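Local coordinates for protein argininosuccinate lyase (Chelativorans sp., PDB 6RXA) that acts as an EDDS lyase, a C-N lyase of the aspartase/fumarase superfamily, and probably also splits argininosuccinate into fumarate and arginine, at residues A[91-94]-A[95-99]; A[171-174]-A[175-178]; A[213-216]-A[217-221]; A[318-321]-A[322-326]. The protein carries 2 engineered substitutions. All coordinates share one frame; numbering follows the deposited sequence. Where two conformers were deposited one is given.

Interaction 1. Residues A[91-94]-A[95-99]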
loop_
_atom_site.group_PDB
_atom_site.type_symbol
_atom_site.label_atom_id
_atom_site.label_comp_id
_atom_site.label_asym_id
_atom_site.label_seq_id
_atom_site.Cartn_x
_atom_site.Cartn_y
_atom_site.Cartn_z
ATOM N N TYR A 91 -9.118 -7.264 34.239
ATOM C CA TYR A 91 -10.366 -7.978 34.466
ATOM C C TYR A 91 -10.180 -9.094 35.485
ATOM O O TYR A 91 -10.995 -9.252 36.403
ATOM C CB TYR A 91 -10.855 -8.527 33.123
ATOM C CG TYR A 91 -12.164 -9.255 33.191
ATOM C CD1 TYR A 91 -12.219 -10.584 33.578
ATOM C CD2 TYR A 91 -13.344 -8.616 32.858
ATOM C CE1 TYR A 91 -13.423 -11.263 33.644
ATOM C CE2 TYR A 91 -14.559 -9.287 32.917
ATOM C CZ TYR A 91 -14.585 -10.613 33.309
ATOM O OH TYR A 91 -15.778 -11.290 33.377
ATOM N N GLU A 92 -9.109 -9.875 35.341
ATOM C CA GLU A 92 -8.854 -10.949 36.288
ATOM C C GLU A 92 -8.659 -10.395 37.692
ATOM O O GLU A 92 -9.109 -10.997 38.671
ATOM C CB GLU A 92 -7.628 -11.754 35.851
ATOM C CG GLU A 92 -7.512 -13.085 36.597
ATOM C CD GLU A 92 -6.127 -13.710 36.519
ATOM O OE1 GLU A 92 -5.351 -13.536 37.481
ATOM O OE2 GLU A 92 -5.814 -14.380 35.510
ATOM N N ALA A 93 -7.995 -9.241 37.806
ATOM C CA ALA A 93 -7.760 -8.659 39.124
ATOM C C ALA A 93 -9.058 -8.170 39.748
ATOM O O ALA A 93 -9.272 -8.326 40.958
ATOM C CB ALA A 93 -6.723 -7.542 39.034
ATOM N N ALA A 94 -9.947 -7.583 38.943
ATOM C CA ALA A 94 -11.269 -7.235 39.437
ATOM C C ALA A 94 -12.039 -8.482 39.862
ATOM O O ALA A 94 -12.762 -8.459 40.858
ATOM C CB ALA A 94 -12.045 -6.461 38.371
ATOM N N LEU A 95 -11.904 -9.579 39.113
ATOM C CA LEU A 95 -12.551 -10.822 39.520
ATOM C C LEU A 95 -12.015 -11.300 40.871
ATOM O O LEU A 95 -12.792 -11.705 41.742
ATOM C CB LEU A 95 -12.363 -11.890 38.443
ATOM C CG LEU A 95 -13.160 -13.178 38.662
ATOM C CD1 LEU A 95 -14.661 -12.971 38.515
ATOM C CD2 LEU A 95 -12.658 -14.226 37.679
ATOM N N LYS A 96 -10.696 -11.239 41.071
ATOM C CA LYS A 96 -10.107 -11.616 42.355
ATOM C C LYS A 96 -10.628 -10.736 43.479
ATOM O O LYS A 96 -10.907 -11.227 44.579
ATOM C CB LYS A 96 -8.585 -11.512 42.250
ATOM C CG LYS A 96 -7.800 -11.784 43.530
ATOM C CD LYS A 96 -6.282 -11.668 43.265
ATOM C CE LYS A 96 -5.851 -10.218 43.038
ATOM N NZ LYS A 96 -4.552 -10.109 42.302
ATOM N N ARG A 97 -10.758 -9.427 43.233
ATOM C CA ARG A 97 -11.303 -8.553 44.272
ATOM C C ARG A 97 -12.761 -8.885 44.565
ATOM O O ARG A 97 -13.235 -8.660 45.685
ATOM C CB ARG A 97 -11.159 -7.082 43.889
ATOM C CG ARG A 97 -9.718 -6.602 43.901
ATOM C CD ARG A 97 -9.630 -5.096 43.719
ATOM N NE ARG A 97 -10.062 -4.659 42.389
ATOM C CZ ARG A 97 -9.251 -4.561 41.338
ATOM N NH1 ARG A 97 -7.970 -4.888 41.445
ATOM N NH2 ARG A 97 -9.729 -4.152 40.177
ATOM N N THR A 98 -13.470 -9.452 43.579
ATOM C CA THR A 98 -14.900 -9.719 43.721
ATOM C C THR A 98 -15.171 -11.054 44.409
ATOM O O THR A 98 -16.060 -11.132 45.267
ATOM C CB THR A 98 -15.557 -9.674 42.336
ATOM O OG1 THR A 98 -15.378 -8.369 41.765
ATOM C CG2 THR A 98 -17.053 -9.976 42.425
ATOM N N ILE A 99 -14.444 -12.110 44.053
ATOM C CA ILE A 99 -14.756 -13.456 44.521
ATOM C C ILE A 99 -13.624 -14.109 45.295
ATOM O O ILE A 99 -13.816 -15.216 45.818
ATOM C CB ILE A 99 -15.197 -14.380 43.366
ATOM C CG1 ILE A 99 -14.026 -14.614 42.401
ATOM C CG2 ILE A 99 -16.390 -13.788 42.652
ATOM C CD1 ILE A 99 -14.326 -15.634 41.331
HETATM O O HOH W 1 -5.328 -10.946 39.664
#
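L95 N donates to Y91 O at 2.9 Å. The L95 side chain packs on A103 and M106. The ring of Y91 turns to helix 62-79, where its OH bonds to D76. One residue on, K96 N donates to E92 O at 2.9 Å. The K96 chain bends at chi3, and its NZ gives a hydrogen bond to a water at 2.9 Å. That water gives a weak bond of 3.4 Å to E92 OE1, so a solvent molecule bridges the opposite charges. E92 has stronger partners in Y88 and in R383 of the third subunit. These are the last turns of helix 88-99, with the i to i+4 pattern of an alpha helix. R97 N continues it, with A93 O 2.9 Å away. The R97 side chain starts beside its backbone N (chi1 -69°) and bends back at chi3. One face of its guanidinium thus lies over A93 O and A94 CA, and NH2 comes within 3.5 Å of A94 CA. T98 grips A94 O twice. OG1, set beside the backbone N (chi1 -61°), donates to A94 O at 2.8 Å. T98 N reaches the same A94 O at 3.0 Å in a weak bond.

Interaction 2. Residues A[171-174]-A[175-178]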
loop_
_atom_site.group_PDB
_atom_site.type_symbol
_atom_site.label_atom_id
_atom_site.label_comp_id
_atom_site.label_asym_id
_atom_site.label_seq_id
_atom_site.Cartn_x
_atom_site.Cartn_y
_atom_site.Cartn_z
ATOM N N TYR A 171 -26.519 -4.211 -17.502
ATOM C CA TYR A 171 -25.437 -3.623 -16.721
ATOM C C TYR A 171 -25.490 -4.089 -15.267
ATOM O O TYR A 171 -24.475 -4.506 -14.688
ATOM C CB TYR A 171 -25.495 -2.084 -16.801
ATOM C CG TYR A 171 -24.397 -1.453 -15.974
ATOM C CD1 TYR A 171 -24.578 -1.205 -14.627
ATOM C CD2 TYR A 171 -23.166 -1.157 -16.532
ATOM C CE1 TYR A 171 -23.577 -0.685 -13.859
ATOM C CE2 TYR A 171 -22.144 -0.624 -15.760
ATOM C CZ TYR A 171 -22.357 -0.387 -14.423
ATOM O OH TYR A 171 -21.359 0.134 -13.626
ATOM N N LEU A 172 -26.669 -3.999 -14.644
ATOM C CA LEU A 172 -26.809 -4.390 -13.245
ATOM C C LEU A 172 -26.455 -5.852 -13.034
ATOM O O LEU A 172 -25.919 -6.210 -11.982
ATOM C CB LEU A 172 -28.212 -4.065 -12.740
ATOM C CG LEU A 172 -28.456 -2.562 -12.612
ATOM C CD1 LEU A 172 -29.947 -2.267 -12.459
ATOM C CD2 LEU A 172 -27.681 -1.990 -11.431
ATOM N N MET A 173 -26.694 -6.710 -14.022
ATOM C CA MET A 173 -26.339 -8.109 -13.844
ATOM C C MET A 173 -24.835 -8.340 -13.893
ATOM O O MET A 173 -24.375 -9.363 -13.385
ATOM C CB MET A 173 -27.116 -9.000 -14.803
ATOM C CG MET A 173 -28.614 -9.005 -14.485
ATOM S SD MET A 173 -29.052 -9.274 -12.755
ATOM C CE MET A 173 -28.544 -10.975 -12.560
ATOM N N ALA A 174 -24.046 -7.411 -14.448
ATOM C CA ALA A 174 -22.600 -7.505 -14.271
ATOM C C ALA A 174 -22.249 -7.346 -12.803
ATOM O O ALA A 174 -21.435 -8.102 -12.255
ATOM C CB ALA A 174 -21.889 -6.432 -15.104
ATOM N N ILE A 175 -22.880 -6.370 -12.146
ATOM C CA ILE A 175 -22.654 -6.151 -10.721
ATOM C C ILE A 175 -23.085 -7.380 -9.928
ATOM O O ILE A 175 -22.380 -7.819 -9.019
ATOM C CB ILE A 175 -23.369 -4.865 -10.265
ATOM C CG1 ILE A 175 -22.956 -3.657 -11.120
ATOM C CG2 ILE A 175 -23.113 -4.625 -8.788
ATOM C CD1 ILE A 175 -21.485 -3.331 -11.107
ATOM N N SER A 176 -24.215 -7.997 -10.303
ATOM C CA SER A 176 -24.657 -9.191 -9.587
ATOM C C SER A 176 -23.610 -10.301 -9.651
ATOM O O SER A 176 -23.362 -10.985 -8.649
ATOM C CB SER A 176 -26.006 -9.674 -10.124
ATOM O OG SER A 176 -26.416 -10.867 -9.446
ATOM N N GLU A 177 -22.988 -10.499 -10.816
ATOM C CA GLU A 177 -21.989 -11.558 -10.961
ATOM C C GLU A 177 -20.733 -11.237 -10.158
ATOM O O GLU A 177 -20.143 -12.131 -9.537
ATOM C CB GLU A 177 -21.702 -11.772 -12.458
ATOM C CG GLU A 177 -20.835 -13.006 -12.767
ATOM C CD GLU A 177 -20.903 -13.476 -14.214
ATOM O OE1 GLU A 177 -21.721 -12.959 -14.999
ATOM O OE2 GLU A 177 -20.141 -14.409 -14.549
ATOM N N ASN A 178 -20.320 -9.961 -10.144
ATOM C CA ASN A 178 -19.241 -9.511 -9.268
ATOM C C ASN A 178 -19.540 -9.859 -7.817
ATOM O O ASN A 178 -18.685 -10.392 -7.093
ATOM C CB ASN A 178 -19.084 -7.995 -9.427
ATOM C CG ASN A 178 -18.226 -7.356 -8.330
ATOM O OD1 ASN A 178 -18.645 -7.260 -7.169
ATOM N ND2 ASN A 178 -17.035 -6.885 -8.701
#
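S176 N donates to L172 O at 3.0 Å, and N178 N donates to A174 O, also at 3.0 Å. The second bond is nearly straight, at 169°. E177 N completes the set with M173 O at 3.1 Å. All three span i to i+4 within helix 168-193, one of the long helices of this mainly helical lyase. The polar ends of the side chains find partners beyond this turn. S176 OG bonds to R139 and Y171 OH to E258. Both carboxylate oxygens of E177 take backbone N-H groups of V226 and N227 of the third subunit, and N178 ND2 bonds to Y318 of that subunit. Two side-chain pairs pack along the helix. M173 begins beside its backbone N (chi1 -67°) and bends at chi2 and chi3. This curls its methyl forward, and M173 CE lies 3.8 Å from S176 CB. M173 SD is 4.0 Å from that same S176 CB. On another flank, Y171 CE1 approaches I175 CG1 at 4.1 Å, the two side chains meeting at a slant. The contacts between side chains are therefore apolar, while the buried hydroxyls of Y171 and S176, the N178 ND2 group and the partly exposed E177 carboxylate have partners in neighbouring parts. The side-chain polar atoms named here are thus paired either within the chain or with the third subunit.

Interaction 3. Residues A[213-216]-A[217-221]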
loop_
_atom_site.group_PDB
_atom_site.type_symbol
_atom_site.label_atom_id
_atom_site.label_comp_id
_atom_site.label_asym_id
_atom_site.label_seq_id
_atom_site.Cartn_x
_atom_site.Cartn_y
_atom_site.Cartn_z
ATOM N N ASP A 213 -11.791 -29.583 21.813
ATOM C CA ASP A 213 -13.009 -29.672 21.021
ATOM C C ASP A 213 -14.221 -29.153 21.788
ATOM O O ASP A 213 -15.137 -28.589 21.180
ATOM C CB ASP A 213 -13.239 -31.121 20.586
ATOM C CG ASP A 213 -12.231 -31.593 19.554
ATOM O OD1 ASP A 213 -11.882 -30.802 18.660
ATOM O OD2 ASP A 213 -11.796 -32.760 19.635
ATOM N N ARG A 214 -14.259 -29.330 23.110
ATOM C CA ARG A 214 -15.405 -28.845 23.876
ATOM C C ARG A 214 -15.430 -27.321 23.912
ATOM O O ARG A 214 -16.482 -26.699 23.706
ATOM C CB ARG A 214 -15.374 -29.411 25.297
ATOM C CG ARG A 214 -16.377 -28.766 26.280
ATOM C CD ARG A 214 -17.846 -29.107 25.991
ATOM N NE ARG A 214 -18.016 -30.523 25.699
ATOM C CZ ARG A 214 -18.603 -31.004 24.607
ATOM N NH1 ARG A 214 -18.682 -32.314 24.436
ATOM N NH2 ARG A 214 -19.135 -30.185 23.705
ATOM N N THR A 215 -14.291 -26.693 24.216
ATOM C CA THR A 215 -14.266 -25.237 24.264
ATOM C C THR A 215 -14.676 -24.668 22.916
ATOM O O THR A 215 -15.446 -23.702 22.840
ATOM C CB THR A 215 -12.859 -24.764 24.630
ATOM O OG1 THR A 215 -12.310 -25.630 25.635
ATOM C CG2 THR A 215 -12.900 -23.353 25.162
ATOM N N SER A 216 -14.168 -25.277 21.843
ATOM C CA SER A 216 -14.490 -24.861 20.483
ATOM C C SER A 216 -15.986 -24.955 20.218
ATOM O O SER A 216 -16.599 -24.003 19.730
ATOM C CB SER A 216 -13.705 -25.747 19.514
ATOM O OG SER A 216 -13.978 -25.425 18.168
ATOM N N ALA A 217 -16.600 -26.083 20.579
ATOM C CA ALA A 217 -18.029 -26.264 20.352
ATOM C C ALA A 217 -18.853 -25.272 21.160
ATOM O O ALA A 217 -19.845 -24.722 20.662
ATOM C CB ALA A 217 -18.407 -27.700 20.712
ATOM N N LEU A 218 -18.475 -25.044 22.421
ATOM C CA LEU A 218 -19.218 -24.117 23.263
ATOM C C LEU A 218 -19.209 -22.701 22.704
ATOM O O LEU A 218 -20.130 -21.918 22.988
ATOM C CB LEU A 218 -18.614 -24.138 24.668
ATOM C CG LEU A 218 -18.969 -25.359 25.523
ATOM C CD1 LEU A 218 -18.063 -25.406 26.745
ATOM C CD2 LEU A 218 -20.439 -25.304 25.917
ATOM N N LEU A 219 -18.181 -22.349 21.926
ATOM C CA LEU A 219 -18.022 -21.019 21.357
ATOM C C LEU A 219 -18.426 -20.960 19.892
ATOM O O LEU A 219 -18.168 -19.954 19.229
ATOM C CB LEU A 219 -16.585 -20.530 21.537
ATOM C CG LEU A 219 -16.181 -20.329 23.002
ATOM C CD1 LEU A 219 -14.679 -20.203 23.109
ATOM C CD2 LEU A 219 -16.849 -19.101 23.602
ATOM N N GLY A 220 -19.053 -22.012 19.372
ATOM C CA GLY A 220 -19.579 -21.976 18.016
ATOM C C GLY A 220 -18.590 -22.179 16.895
ATOM O O GLY A 220 -18.966 -22.014 15.726
ATOM N N PHE A 221 -17.341 -22.520 17.191
ATOM C CA PHE A 221 -16.373 -22.746 16.121
ATOM C C PHE A 221 -16.656 -24.079 15.434
ATOM O O PHE A 221 -17.212 -25.003 16.031
ATOM C CB PHE A 221 -14.966 -22.748 16.692
ATOM C CG PHE A 221 -14.466 -21.391 17.117
ATOM C CD1 PHE A 221 -13.941 -20.510 16.190
ATOM C CD2 PHE A 221 -14.479 -21.014 18.451
ATOM C CE1 PHE A 221 -13.460 -19.272 16.580
ATOM C CE2 PHE A 221 -13.986 -19.782 18.842
ATOM C CZ PHE A 221 -13.471 -18.911 17.904
#
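R214 sets CG opposite its backbone N (chi1 169°) and then bends at chi2 and chi3, which folds its methylene groups onto L218. R214 CD lies 3.8 Å from L218 CD1, and the two side chains cross obliquely. The guanidinium passes near A217, with R214 NH2 4.0 Å from A217 CB. Its NE forms a salt bridge to E56. A serine in place of R214 would probably leave E56 without its charged mate and L218 CD1 without its aliphatic neighbour. S216 OG is likewise opposite its backbone N (chi1 179°) and comes within 3.2 Å of F221 CB. T215 and L219 lie side by side on the flank that meets helix 35-56, with T215 CG2 4.2 Å from L219 CD1. S216 O takes F221 N at 3.0 Å and sits in the plane of the F221 ring, at its edge. L219 N adds a weak bond to this oxygen. The F221 ring also makes a cation-pi contact with R125. G220 N donates to A217 O at 3.1 Å. With G220 at positive phi (79°), a value that favours glycine, the two bonds to S216 O and A217 O form the Schellman motif that ends helix 212-218.

Interaction 4. Residues A[318-321]-A[322-326]. Engineered in segment 318-321: M320 (natural residue Tyr).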
loop_
_atom_site.group_PDB
_atom_site.type_symbol
_atom_site.label_atom_id
_atom_site.label_comp_id
_atom_site.label_asym_id
_atom_site.label_seq_id
_atom_site.Cartn_x
_atom_site.Cartn_y
_atom_site.Cartn_z
ATOM N N TYR A 318 7.634 -16.179 12.752
ATOM C CA TYR A 318 6.392 -16.958 12.793
ATOM C C TYR A 318 6.065 -17.252 14.253
ATOM O O TYR A 318 6.071 -18.394 14.721
ATOM C CB TYR A 318 6.439 -18.225 11.928
ATOM C CG TYR A 318 5.044 -18.468 11.386
ATOM C CD1 TYR A 318 4.615 -17.843 10.232
ATOM C CD2 TYR A 318 4.133 -19.237 12.077
ATOM C CE1 TYR A 318 3.313 -17.994 9.781
ATOM C CE2 TYR A 318 2.822 -19.396 11.630
ATOM C CZ TYR A 318 2.421 -18.771 10.474
ATOM O OH TYR A 318 1.115 -18.922 10.027
ATOM N N GLN A 319 5.785 -16.155 14.962
ATOM C CA GLN A 319 5.609 -16.137 16.399
ATOM C C GLN A 319 4.390 -15.309 16.782
ATOM O O GLN A 319 3.925 -14.458 16.021
ATOM C CB GLN A 319 6.783 -15.390 17.063
ATOM C CG GLN A 319 8.114 -16.068 16.970
ATOM C CD GLN A 319 9.248 -15.216 17.510
ATOM O OE1 GLN A 319 9.032 -14.249 18.254
ATOM N NE2 GLN A 319 10.477 -15.560 17.123
ATOM N N MET A 320 3.893 -15.545 17.989
ATOM C CA MET A 320 3.062 -14.546 18.648
ATOM C C MET A 320 3.855 -13.250 18.751
ATOM O O MET A 320 5.023 -13.256 19.151
ATOM C CB MET A 320 2.715 -15.040 20.045
ATOM C CG MET A 320 2.030 -14.019 20.910
ATOM S SD MET A 320 0.346 -13.818 20.361
ATOM C CE MET A 320 -0.120 -12.319 21.236
ATOM N N SER A 321 3.216 -12.142 18.398
ATOM C CA SER A 321 3.854 -10.839 18.389
ATOM C C SER A 321 2.809 -9.782 18.691
ATOM O O SER A 321 1.719 -9.806 18.119
ATOM C CB SER A 321 4.445 -10.559 17.005
ATOM O OG SER A 321 4.876 -9.215 16.871
ATOM N N ALA A 322 3.160 -8.840 19.551
ATOM C CA ALA A 322 2.305 -7.689 19.809
ATOM C C ALA A 322 2.470 -6.590 18.766
ATOM O O ALA A 322 1.827 -5.540 18.881
ATOM C CB ALA A 322 2.581 -7.150 21.223
ATOM N N ALA A 323 3.296 -6.796 17.743
ATOM C CA ALA A 323 3.510 -5.797 16.706
ATOM C C ALA A 323 2.551 -5.931 15.527
ATOM O O ALA A 323 2.593 -5.096 14.617
ATOM C CB ALA A 323 4.946 -5.878 16.158
ATOM N N ARG A 324 1.692 -6.948 15.512
ATOM C CA ARG A 324 0.804 -7.162 14.379
ATOM C C ARG A 324 -0.319 -6.137 14.378
ATOM O O ARG A 324 -0.901 -5.826 15.420
ATOM C CB ARG A 324 0.227 -8.574 14.444
ATOM C CG ARG A 324 1.285 -9.665 14.220
ATOM C CD ARG A 324 0.753 -11.072 14.442
ATOM N NE ARG A 324 0.328 -11.242 15.833
ATOM C CZ ARG A 324 -0.123 -12.374 16.370
ATOM N NH1 ARG A 324 -0.205 -13.481 15.653
ATOM N NH2 ARG A 324 -0.494 -12.393 17.637
ATOM N N VAL A 325 -0.624 -5.623 13.197
ATOM C CA VAL A 325 -1.722 -4.681 12.990
ATOM C C VAL A 325 -3.033 -5.445 12.864
ATOM O O VAL A 325 -3.086 -6.557 12.313
ATOM C CB VAL A 325 -1.416 -3.798 11.764
ATOM C CG1 VAL A 325 -2.588 -2.912 11.379
ATOM C CG2 VAL A 325 -0.185 -2.934 12.056
ATOM N N GLU A 326 -4.092 -4.843 13.396
ATOM C CA GLU A 326 -5.403 -5.457 13.499
ATOM C C GLU A 326 -6.356 -4.867 12.464
ATOM O O GLU A 326 -6.131 -3.780 11.917
ATOM C CB GLU A 326 -5.970 -5.229 14.906
ATOM C CG GLU A 326 -5.189 -5.954 16.002
ATOM C CD GLU A 326 -5.019 -5.139 17.283
ATOM O OE1 GLU A 326 -4.799 -3.910 17.209
ATOM O OE2 GLU A 326 -5.101 -5.732 18.373
#
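S321 OG accepts A323 N at 3.0 Å, with an N-H...O angle of 159°. OG stands opposite the S321 backbone N (chi1 170°), which turns it to A323 N. This i to i+2 bond makes an ST turn. S321 OG also lies 3.4 Å from A323 CB. The backbone oxygen of S321 is used as well: R324 NE gives a weak bond of 3.0 Å to S321 O. The R324 chain leaves beside its backbone N (chi1 -68°) and bends at chi3. This returns its guanidinium to the preceding residues, with one face toward S321 N and M320 CA. In the conformer given, M320, an engineered replacement for tyrosine, crosses R324 at about a right angle; a second conformer was deposited, so this approach is doubtful. R324 also bonds through NH1 to V232 O and makes a cation-pi contact with W235. A leucine in place of R324 would probably leave V232 O without this donor and W235 without its cation. A322 N bonds to E293 of the second subunit, and Q319 to E258 of the third. In this conformer M320 sits against N113, a succinate-binding residue, and a bound formate lies near. The buried positive charge of R324 is thus met by backbone carbonyls and an aromatic ring, which probably helps fix the loop beside the substrate pocket.

In the fold
The four contacts follow one another along the chain, and within one chain none touches another. Interactions 1, 2 and 3 lie on helices 88-99, 168-193 and 212-218, all in the lyase region of the sequence. Interaction 4 lies in the loop between helices 303-314 and 329-348. Interactions 1 and 2 are farthest apart, with centres about 54 Å from each other, which reflects an elongated chain. Interactions 3 and 4 are closest by centres, at about 24 Å. Interactions 2 and 4 are about 38 Å apart by centres within one chain, yet each faces the third subunit. There Y318 of one chain meets N178 of another, so the tetramer joins these distant regions.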